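Local coordinates for MdbA (Actinomyces oris, PDB 4Z7X), which acts as a thiol-disulfide oxidoreductase, probably forming disulfide bonds in a pathway linked to sortase-mediated pilus assembly, at residues Trp41-Gly46 with Ile90-His95; Tyr65-Cys70 with Glu194-Val199; Thr78-Gln83 with Pro214-Glu219; Val108-Gly113 with Asp173-Gly178. All coordinates share one frame; numbering follows the deposited sequence.

Interaction 1: Trp41-Gly46 with Ile90-His95. With 3CX ((2S)-3-(cyclohexylamino)-2-hydroxypropane-1-sulfonic acid), chain C.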
# COMPACT_ATOMS: atom_id res chain seq x y z
N TRP A 41 -1.69 3.36 -5.77
CA TRP A 41 -0.70 4.42 -5.87
C TRP A 41 0.65 3.81 -6.10
O TRP A 41 0.87 2.64 -5.78
CB TRP A 41 -0.72 5.36 -4.69
CG TRP A 41 -0.17 4.89 -3.42
CD1 TRP A 41 1.04 5.23 -2.92
CD2 TRP A 41 -0.82 4.11 -2.38
NE1 TRP A 41 1.20 4.71 -1.67
CE2 TRP A 41 0.07 4.01 -1.32
CE3 TRP A 41 -2.05 3.44 -2.28
CZ2 TRP A 41 -0.23 3.33 -0.15
CZ3 TRP A 41 -2.35 2.74 -1.13
CH2 TRP A 41 -1.45 2.70 -0.07
N THR A 42 1.57 4.61 -6.64
CA THR A 42 2.81 4.05 -7.15
C THR A 42 4.04 4.83 -6.77
O THR A 42 3.96 6.02 -6.49
CB THR A 42 2.81 3.87 -8.69
OG1 THR A 42 2.86 5.14 -9.33
CG2 THR A 42 1.56 3.13 -9.16
N TYR A 43 5.17 4.11 -6.82
CA TYR A 43 6.50 4.64 -6.58
C TYR A 43 7.43 4.19 -7.71
O TYR A 43 7.49 3.01 -8.01
CB TYR A 43 7.08 4.13 -5.23
CG TYR A 43 6.21 4.48 -4.03
CD1 TYR A 43 6.46 5.62 -3.27
CD2 TYR A 43 5.16 3.67 -3.65
CE1 TYR A 43 5.70 5.96 -2.18
CE2 TYR A 43 4.39 3.97 -2.55
CZ TYR A 43 4.64 5.13 -1.82
OH TYR A 43 3.82 5.41 -0.73
N GLY A 44 8.13 5.14 -8.31
CA GLY A 44 9.15 4.85 -9.31
C GLY A 44 8.74 4.72 -10.79
O GLY A 44 9.57 4.39 -11.63
N GLU A 45 7.51 5.07 -11.12
CA GLU A 45 7.00 4.91 -12.48
C GLU A 45 7.48 5.93 -13.50
O GLU A 45 7.30 5.72 -14.71
CB GLU A 45 5.47 4.88 -12.49
CG GLU A 45 4.73 6.20 -12.39
CD GLU A 45 4.77 6.87 -11.02
OE1 GLU A 45 5.27 6.25 -10.02
OE2 GLU A 45 4.22 7.98 -10.92
N GLY A 46 8.09 7.01 -13.04
CA GLY A 46 8.29 8.18 -13.93
C GLY A 46 9.72 8.47 -14.34
O GLY A 46 10.06 9.62 -14.70
N ILE A 90 12.44 -1.63 -9.46
CA ILE A 90 11.00 -1.86 -9.62
C ILE A 90 10.24 -0.53 -9.64
O ILE A 90 10.71 0.48 -9.12
CB ILE A 90 10.39 -2.71 -8.50
CG1 ILE A 90 10.51 -2.04 -7.13
CG2 ILE A 90 11.00 -4.11 -8.47
CD1 ILE A 90 9.80 -2.84 -6.02
N THR A 91 9.05 -0.60 -10.20
CA THR A 91 8.00 0.38 -9.96
C THR A 91 7.01 -0.34 -9.02
O THR A 91 6.52 -1.39 -9.34
CB THR A 91 7.28 0.69 -11.27
OG1 THR A 91 8.19 1.34 -12.16
CG2 THR A 91 6.08 1.56 -11.03
N LEU A 92 6.81 0.21 -7.84
CA LEU A 92 5.92 -0.39 -6.83
C LEU A 92 4.52 0.19 -6.99
O LEU A 92 4.34 1.41 -6.97
CB LEU A 92 6.45 -0.14 -5.42
CG LEU A 92 5.59 -0.68 -4.28
CD1 LEU A 92 5.60 -2.21 -4.28
CD2 LEU A 92 6.03 -0.18 -2.92
N ALA A 93 3.54 -0.70 -7.09
CA ALA A 93 2.15 -0.27 -7.11
C ALA A 93 1.38 -0.95 -5.99
O ALA A 93 1.35 -2.18 -5.91
CB ALA A 93 1.52 -0.60 -8.46
N LEU A 94 0.82 -0.14 -5.10
CA LEU A 94 0.10 -0.62 -3.92
C LEU A 94 -1.39 -0.49 -4.17
O LEU A 94 -1.85 0.57 -4.52
CB LEU A 94 0.49 0.16 -2.67
CG LEU A 94 1.95 -0.00 -2.23
CD1 LEU A 94 2.27 0.84 -1.01
CD2 LEU A 94 2.31 -1.43 -1.98
N HIS A 95 -2.10 -1.62 -4.01
CA HIS A 95 -3.53 -1.70 -4.33
C HIS A 95 -4.31 -2.07 -3.06
O HIS A 95 -4.31 -3.22 -2.66
CB HIS A 95 -3.82 -2.78 -5.37
CG HIS A 95 -3.15 -2.60 -6.69
ND1 HIS A 95 -3.84 -2.28 -7.85
CD2 HIS A 95 -1.85 -2.76 -7.06
CE1 HIS A 95 -2.99 -2.24 -8.87
NE2 HIS A 95 -1.78 -2.55 -8.42
OAA 3CX C . 9.75 10.22 -10.19
OAB 3CX C . 8.79 7.86 -10.24
OAC 3CX C . 6.51 7.55 -8.08
OAD 3CX C . 7.48 9.60 -11.08
CAE 3CX C . 2.89 8.97 -2.75
CAF 3CX C . 1.97 9.25 -3.91
CAG 3CX C . 4.31 9.50 -2.88
CAH 3CX C . 2.67 8.96 -5.23
CAI 3CX C . 5.03 9.25 -4.18
CAJ 3CX C . 5.78 9.55 -7.06
CAK 3CX C . 7.72 9.61 -8.62
NAL 3CX C . 4.59 8.77 -6.65
CAM 3CX C . 6.37 8.93 -8.32
CAN 3CX C . 4.16 8.62 -5.23
SAO 3CX C . 8.45 9.25 -10.07
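With CG of Trp-41 set between its own backbone N and carbonyl carbon (chi1 74°) and CG of Leu-94 turned opposite its carbonyl carbon (chi1 -64°), the two side chains meet on one face of the sheet. Leu-94 CB stands over the indole, 3.9 Å from the centroid of the Trp-41 six-membered ring and almost on its normal, a CH-pi contact. Tyr-43 follows on the same face, alongside Leu-92 and with its ring edge at Leu-94 CD1. Trp-41 NE1 donates within the indole plane to Tyr-43 OH (2.9 Å), which also bonds to Ser-123.

Trp-41/Leu-94 and Tyr-43/Leu-92 are antiparallel hydrogen-bonded pairs; Leu-94 N to Trp-41 O (2.9 Å) is the straightest of their bonds. Beyond the strand the turn grips the bound sulfonic acid: Gly-44 N donates to ligand OAC, which donates to Glu-45 OE1 at 2.6 Å, and Gly-46 N holds sulfonate OAB at 3.0 Å. Thr-42 OG1 donates to Glu-45 OE1 from above the carboxylate plane, steadying it.

Strand 41-43 edges the sheet, strand 91-96 lies between it and strand 58-63, to which 91-96 is parallel, and helices 68-86 and 123-140 cover the Tyr-43/Leu-92 face through Leu-85, Ile-81 and Leu-124.

Interaction 2: Tyr65-Cys70 with Glu194-Val199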
# COMPACT_ATOMS: atom_id res chain seq x y z
N TYR A 65 -5.11 -3.74 5.00
CA TYR A 65 -4.52 -3.37 6.28
C TYR A 65 -4.93 -4.25 7.46
O TYR A 65 -4.23 -4.28 8.46
CB TYR A 65 -4.77 -1.89 6.63
CG TYR A 65 -3.96 -0.90 5.80
CD1 TYR A 65 -2.58 -0.95 5.83
CD2 TYR A 65 -4.56 0.02 4.96
CE1 TYR A 65 -1.81 -0.08 5.10
CE2 TYR A 65 -3.81 0.90 4.21
CZ TYR A 65 -2.44 0.83 4.27
OH TYR A 65 -1.70 1.67 3.50
N SER A 66 -6.07 -4.93 7.34
CA SER A 66 -6.56 -5.82 8.40
C SER A 66 -6.29 -7.31 8.16
O SER A 66 -6.79 -8.15 8.91
CB SER A 66 -8.06 -5.63 8.60
OG SER A 66 -8.34 -4.34 9.10
N CYS A 67 -5.42 -7.60 7.19
CA CYS A 67 -5.06 -8.98 6.82
C CYS A 67 -3.73 -9.38 7.46
O CYS A 67 -2.67 -8.76 7.21
CB CYS A 67 -5.00 -9.12 5.28
SG CYS A 67 -4.31 -10.71 4.74
N SER A 68 -3.76 -10.43 8.26
CA SER A 68 -2.54 -10.86 8.95
C SER A 68 -1.46 -11.36 8.02
O SER A 68 -0.28 -11.17 8.29
CB SER A 68 -2.89 -11.93 10.00
OG SER A 68 -3.39 -13.11 9.40
N HIS A 69 -1.86 -11.98 6.90
CA HIS A 69 -0.88 -12.40 5.93
C HIS A 69 -0.19 -11.21 5.25
O HIS A 69 1.02 -11.24 4.97
CB HIS A 69 -1.52 -13.32 4.89
CG HIS A 69 -2.01 -14.60 5.46
ND1 HIS A 69 -3.33 -14.84 5.76
CD2 HIS A 69 -1.33 -15.72 5.82
CE1 HIS A 69 -3.44 -16.05 6.27
NE2 HIS A 69 -2.25 -16.60 6.31
N CYS A 70 -0.95 -10.17 4.97
CA CYS A 70 -0.40 -8.90 4.47
C CYS A 70 0.54 -8.25 5.48
O CYS A 70 1.55 -7.70 5.11
CB CYS A 70 -1.52 -7.92 4.11
SG CYS A 70 -2.49 -8.48 2.70
N GLU A 194 -8.64 -13.53 -5.53
CA GLU A 194 -9.18 -14.53 -4.62
C GLU A 194 -8.84 -14.31 -3.15
O GLU A 194 -9.54 -14.83 -2.28
CB GLU A 194 -8.74 -15.91 -5.09
CG GLU A 194 -8.99 -16.08 -6.60
CD GLU A 194 -9.02 -17.52 -7.07
OE1 GLU A 194 -9.75 -17.79 -8.06
OE2 GLU A 194 -8.32 -18.38 -6.48
N GLY A 195 -7.78 -13.58 -2.87
CA GLY A 195 -7.38 -13.33 -1.50
C GLY A 195 -6.32 -12.25 -1.41
O GLY A 195 -5.91 -11.68 -2.42
N THR A 196 -5.87 -12.00 -0.18
CA THR A 196 -4.78 -11.05 0.06
C THR A 196 -3.65 -11.71 0.90
O THR A 196 -3.90 -12.60 1.70
CB THR A 196 -5.21 -9.78 0.79
OG1 THR A 196 -5.91 -10.13 1.99
CG2 THR A 196 -6.13 -8.95 -0.07
N PRO A 197 -2.40 -11.33 0.68
CA PRO A 197 -1.98 -10.52 -0.46
C PRO A 197 -2.10 -11.27 -1.79
O PRO A 197 -2.15 -12.49 -1.81
CB PRO A 197 -0.52 -10.23 -0.15
CG PRO A 197 -0.07 -11.37 0.67
CD PRO A 197 -1.24 -11.85 1.46
N THR A 198 -2.16 -10.50 -2.89
CA THR A 198 -1.98 -11.03 -4.23
C THR A 198 -0.88 -10.18 -4.84
O THR A 198 -0.93 -8.95 -4.74
CB THR A 198 -3.26 -11.00 -5.10
OG1 THR A 198 -4.26 -11.86 -4.53
CG2 THR A 198 -2.94 -11.47 -6.49
N VAL A 199 0.10 -10.82 -5.45
CA VAL A 199 1.26 -10.12 -6.02
C VAL A 199 1.43 -10.47 -7.50
O VAL A 199 1.34 -11.64 -7.90
CB VAL A 199 2.53 -10.50 -5.20
CG1 VAL A 199 3.78 -9.85 -5.75
CG2 VAL A 199 2.37 -10.08 -3.72
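Cys-67 SG is approached from two directions: the backbone N of Cys-70 donates to it at 3.4 Å, and Thr-196 OG1 comes from across the contact to 3.2 Å of the same Cys-67 SG. The first is a capping bond, with Cys-67 as N-cap of helix 68-86; anti to its backbone N (chi1 171°), the sulfur turns forward over the first turn. The hydroxyl of Thr-196 also lies near Cys-67 CB, alongside the CB-SG bond.

The second cysteine meets the next residue along. Cys-70 SG sits 3.5 Å from Pro-197 N and also touches Thr-196 CB, while Pro-197 CD is packed against both this sulfur and His-69 CB, the latter at 3.7 Å. The histidine ring leads away from the contact. Between Cys-67 SG and Cys-70 SG the gap is 3.5 Å, too long for a disulfide, so the pair is reduced in this structure.

The peptide bond before Pro-197 is cis. A CxxC pair at the start of a helix, faced by a cis-proline loop, is the active-site arrangement of thioredoxin-like oxidoreductases, and Cys-67 and Cys-70 are consistent with the redox pair of this enzyme. Within the loop, Thr-198 OG1 donates to Gly-195 O (2.7 Å), tying the residues that flank the cis bond.

From Pro-197 the chain runs directly into strand 198-201, which pairs with strand 58-63. Phe-63 from that strand and Phe-131 from helix 123-140 pack on Cys-70, whereas Leu-100 lies against Cys-67.

Interaction 3: Thr78-Gln83 with Pro214-Glu219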
# COMPACT_ATOMS: atom_id res chain seq x y z
N THR A 78 9.59 -5.47 3.58
CA THR A 78 9.73 -4.01 3.52
C THR A 78 11.15 -3.55 3.20
O THR A 78 11.34 -2.63 2.41
CB THR A 78 9.16 -3.27 4.75
OG1 THR A 78 9.33 -1.85 4.59
CG2 THR A 78 9.82 -3.73 6.07
N GLN A 79 12.14 -4.18 3.81
CA GLN A 79 13.51 -3.74 3.61
C GLN A 79 13.90 -3.91 2.14
O GLN A 79 14.46 -2.98 1.52
CB GLN A 79 14.45 -4.53 4.51
CG GLN A 79 15.85 -4.01 4.45
CD GLN A 79 16.01 -2.65 5.12
OE1 GLN A 79 15.20 -2.20 5.99
NE2 GLN A 79 17.04 -1.96 4.70
N GLU A 80 13.60 -5.06 1.56
CA GLU A 80 14.02 -5.29 0.15
C GLU A 80 13.16 -4.51 -0.85
O GLU A 80 13.64 -4.12 -1.89
CB GLU A 80 14.07 -6.78 -0.22
CG GLU A 80 12.74 -7.50 -0.32
CD GLU A 80 12.89 -8.86 -0.96
OE1 GLU A 80 12.02 -9.73 -0.71
OE2 GLU A 80 13.88 -9.08 -1.72
N ILE A 81 11.89 -4.28 -0.54
CA ILE A 81 11.08 -3.44 -1.41
C ILE A 81 11.66 -2.02 -1.44
O ILE A 81 11.79 -1.40 -2.51
CB ILE A 81 9.63 -3.42 -0.97
CG1 ILE A 81 9.03 -4.80 -1.25
CG2 ILE A 81 8.87 -2.29 -1.65
CD1 ILE A 81 7.64 -5.04 -0.73
N ASN A 82 11.96 -1.47 -0.27
CA ASN A 82 12.60 -0.15 -0.20
C ASN A 82 13.93 -0.14 -0.94
O ASN A 82 14.27 0.85 -1.62
CB ASN A 82 12.80 0.29 1.24
CG ASN A 82 11.49 0.71 1.88
OD1 ASN A 82 10.52 0.96 1.18
ND2 ASN A 82 11.45 0.74 3.19
N GLN A 83 14.70 -1.25 -0.84
CA GLN A 83 15.99 -1.33 -1.52
C GLN A 83 15.81 -1.38 -3.01
O GLN A 83 16.53 -0.69 -3.73
CB GLN A 83 16.80 -2.50 -1.02
CG GLN A 83 18.21 -2.45 -1.48
CD GLN A 83 18.96 -1.27 -0.92
OE1 GLN A 83 18.85 -0.94 0.26
NE2 GLN A 83 19.75 -0.63 -1.78
N PRO A 214 13.67 -12.80 3.17
CA PRO A 214 13.64 -11.35 2.99
C PRO A 214 14.33 -10.87 1.74
O PRO A 214 14.38 -9.67 1.50
CB PRO A 214 14.40 -10.79 4.21
CG PRO A 214 14.90 -11.94 4.98
CD PRO A 214 14.39 -13.21 4.39
N THR A 215 14.89 -11.79 0.97
CA THR A 215 15.50 -11.44 -0.31
C THR A 215 14.79 -12.09 -1.49
O THR A 215 15.28 -12.02 -2.63
CB THR A 215 16.96 -11.90 -0.35
OG1 THR A 215 17.03 -13.30 -0.06
CG2 THR A 215 17.74 -11.13 0.64
N SER A 216 13.66 -12.72 -1.24
CA SER A 216 12.99 -13.46 -2.31
C SER A 216 12.43 -12.59 -3.43
O SER A 216 12.46 -13.01 -4.58
CB SER A 216 11.96 -14.44 -1.75
OG SER A 216 11.06 -13.80 -0.89
N LEU A 217 11.97 -11.37 -3.15
CA LEU A 217 11.53 -10.48 -4.23
C LEU A 217 12.73 -10.04 -5.05
O LEU A 217 12.66 -9.93 -6.27
CB LEU A 217 10.72 -9.24 -3.74
CG LEU A 217 9.33 -9.61 -3.20
CD1 LEU A 217 8.80 -8.43 -2.42
CD2 LEU A 217 8.38 -9.98 -4.32
N THR A 218 13.84 -9.74 -4.39
CA THR A 218 15.06 -9.35 -5.09
C THR A 218 15.53 -10.43 -6.07
O THR A 218 15.86 -10.15 -7.23
CB THR A 218 16.13 -8.93 -4.09
OG1 THR A 218 15.62 -7.87 -3.29
CG2 THR A 218 17.37 -8.50 -4.77
N GLU A 219 15.49 -11.67 -5.61
CA GLU A 219 15.83 -12.82 -6.45
C GLU A 219 14.92 -12.96 -7.66
O GLU A 219 15.40 -13.20 -8.77
CB GLU A 219 15.82 -14.10 -5.63
CG GLU A 219 16.92 -14.10 -4.56
CD GLU A 219 16.63 -15.02 -3.38
OE1 GLU A 219 15.73 -15.89 -3.46
OE2 GLU A 219 17.33 -14.87 -2.35
O HOH W 1 13.26 -7.60 3.09
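Glu-80 reaches out from helix 68-86 to the start of the C-terminal helix 216-222. Its CB passes Pro-214 O and Thr-218 OG1, and CG, placed between the backbone N and the carbonyl carbon (chi1 70°), continues past Pro-214 O; beyond it the chain is extended. Carbon CD of Glu-80 lies 3.0 Å from Pro-214 O, and the carboxylate it carries faces the first-turn amides. There OE1 of Glu-80 accepts from Leu-217 N at 2.9 Å, on its syn side but tilted from the plane, and His-77 ND1 bonds to the same oxygen.

Thr-215 is the N-cap residue here, yet its side chain makes no capping bond; instead it bonds to Glu-219, and the Glu-80 carboxylate accepts from first-turn amides. This joins helix 68-86, which starts with the CxxC pair in this thioredoxin-fold protein, to the last helix. OE2 of Glu-80 takes two donors: Thr-218 OG1 at 2.6 Å through its anti lone pair, and Thr-218 N at 2.8 Å from above the carboxylate plane.

Next to the polar contact, Ile-81 CG1 packs on Leu-217 CD1 at 3.8 Å. Where the helix kinks, Glu-80 N donates to a water (3.0 Å) that also lies 2.8 Å from Pro-214 O.

Interaction 4: Val108-Gly113 with Asp173-Gly178; sequences VMNAMG and DSDKYG
Tyr-177 and Asn-110 bury nearly equal areas here, and Gly-113, one turn along helix 103-118 from the asparagine, gives the tyrosine ring its seat. The amide of Asn-110 is used at both ends. Its OD1 accepts from Tyr-177 N at 2.8 Å, in the carbonyl plane and close to straight (164°). Its ND2 donates to Asp-175 OD1 at 3.0 Å, within the amide plane, reaching the anti lone pair of a carboxylate turned 67° from it. A further bond from the same ND2 goes to Ser-106 O, a turn earlier in the helix.

The ring of Tyr-177 lies flat on the helix backbone: Gly-113 CA stands 3.7 Å from the ring centroid, a CH-pi contact over the face, and the glycine, having no side chain, lets the ring settle this close. Lys-176 CG covers the opposite face. At its far end Tyr-177 OH bonds to Asp-117.

These residues sit in the link between helices 168-174 and 178-190. A Schellman motif ends the first helix at Asp-175, a type I turn from Asp-175 to Gly-178 follows, and Tyr-177 is the N-cap of the second.

Since the amide oxygen faces a backbone N-H while the amide nitrogen faces a carboxylate and a carbonyl, the orientation of the Asn-110 amide is fixed, and with it the tight turn is pinned to helix 103-118.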
# COMPACT_ATOMS: atom_id res chain seq x y z
N VAL A 108 -7.50 3.16 8.88
CA VAL A 108 -6.16 3.30 8.31
C VAL A 108 -6.21 3.99 6.95
O VAL A 108 -5.40 4.89 6.70
CB VAL A 108 -5.40 1.96 8.17
CG1 VAL A 108 -4.02 2.22 7.59
CG2 VAL A 108 -5.29 1.25 9.49
N MSE A 109 -7.16 3.59 6.08
CA MSE A 109 -7.23 4.23 4.76
C MSE A 109 -7.53 5.73 4.84
O MSE A 109 -7.02 6.52 4.06
CB MSE A 109 -8.15 3.47 3.79
CG MSE A 109 -7.48 2.17 3.40
SE MSE A 109 -8.51 1.15 2.09
CE MSE A 109 -8.39 2.41 0.62
N ASN A 110 -8.36 6.14 5.78
CA ASN A 110 -8.60 7.56 5.93
C ASN A 110 -7.35 8.32 6.38
O ASN A 110 -7.07 9.39 5.87
CB ASN A 110 -9.78 7.78 6.89
CG ASN A 110 -11.10 7.70 6.15
OD1 ASN A 110 -11.36 8.56 5.34
ND2 ASN A 110 -11.93 6.70 6.43
N ALA A 111 -6.57 7.74 7.29
CA ALA A 111 -5.34 8.39 7.72
C ALA A 111 -4.31 8.36 6.58
O ALA A 111 -3.64 9.36 6.32
CB ALA A 111 -4.75 7.70 8.94
N MSE A 112 -4.23 7.25 5.87
CA MSE A 112 -3.33 7.15 4.71
C MSE A 112 -3.70 8.15 3.65
O MSE A 112 -2.82 8.71 3.00
CB MSE A 112 -3.34 5.73 4.12
CG MSE A 112 -2.42 5.59 2.89
SE MSE A 112 -0.54 6.23 3.14
CE MSE A 112 0.09 4.55 3.92
N GLY A 113 -4.99 8.41 3.44
CA GLY A 113 -5.41 9.40 2.45
C GLY A 113 -4.87 10.78 2.79
O GLY A 113 -4.40 11.52 1.92
N ASP A 173 -13.55 10.39 11.21
CA ASP A 173 -14.90 10.66 11.69
C ASP A 173 -15.88 10.99 10.55
O ASP A 173 -17.05 10.66 10.64
CB ASP A 173 -14.88 11.84 12.69
CG ASP A 173 -14.25 11.46 14.07
OD1 ASP A 173 -14.03 10.27 14.34
OD2 ASP A 173 -14.00 12.38 14.89
N SER A 174 -15.38 11.67 9.51
CA SER A 174 -16.18 12.08 8.38
C SER A 174 -16.16 11.03 7.24
O SER A 174 -16.86 11.21 6.25
CB SER A 174 -15.69 13.44 7.86
OG SER A 174 -14.43 13.38 7.22
N ASP A 175 -15.35 9.97 7.38
CA ASP A 175 -15.03 9.01 6.31
C ASP A 175 -14.70 9.78 5.03
O ASP A 175 -15.25 9.50 3.96
CB ASP A 175 -16.22 8.07 6.11
CG ASP A 175 -15.89 6.80 5.35
OD1 ASP A 175 -14.71 6.36 5.37
OD2 ASP A 175 -16.87 6.18 4.79
N LYS A 176 -13.75 10.71 5.15
CA LYS A 176 -13.38 11.56 4.05
C LYS A 176 -13.04 10.76 2.77
O LYS A 176 -13.37 11.19 1.65
CB LYS A 176 -12.17 12.42 4.41
CG LYS A 176 -11.70 13.35 3.30
CD LYS A 176 -10.59 14.29 3.78
CE LYS A 176 -10.09 15.19 2.65
NZ LYS A 176 -11.16 16.19 2.41
N TYR A 177 -12.33 9.65 2.95
CA TYR A 177 -11.89 8.83 1.85
C TYR A 177 -12.68 7.56 1.65
O TYR A 177 -12.20 6.59 1.04
CB TYR A 177 -10.36 8.55 1.92
CG TYR A 177 -9.51 9.83 1.91
CD1 TYR A 177 -9.19 10.48 0.73
CD2 TYR A 177 -9.06 10.39 3.09
CE1 TYR A 177 -8.43 11.63 0.72
CE2 TYR A 177 -8.29 11.54 3.09
CZ TYR A 177 -7.97 12.17 1.90
OH TYR A 177 -7.22 13.35 1.89
N GLY A 178 -13.94 7.57 2.06
CA GLY A 178 -14.80 6.40 1.84
C GLY A 178 -14.92 6.01 0.41
O GLY A 178 -15.06 4.84 0.12

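How the interactions relate
From the N terminus, 41-46 comes first and pairs with 90-95, so interaction 1 closes a loop that contains helix 68-86. Segments 65-70 and 78-83 both open inside that loop but find their partners much later, so interactions 2 and 3 cross interaction 1. They also cross each other, since 194-199 precedes 214-219. Interaction 4 opens after interaction 1 has closed and is nested within the loops of interactions 2 and 3. The sheet edge, the CxxC helix, the cis-proline loop, the inserted helices and the C-terminal helix are thus tied together. Tyr-65 joins three of the contacts, packing on Val-108 of interaction 4 and on Trp-41 of interaction 1.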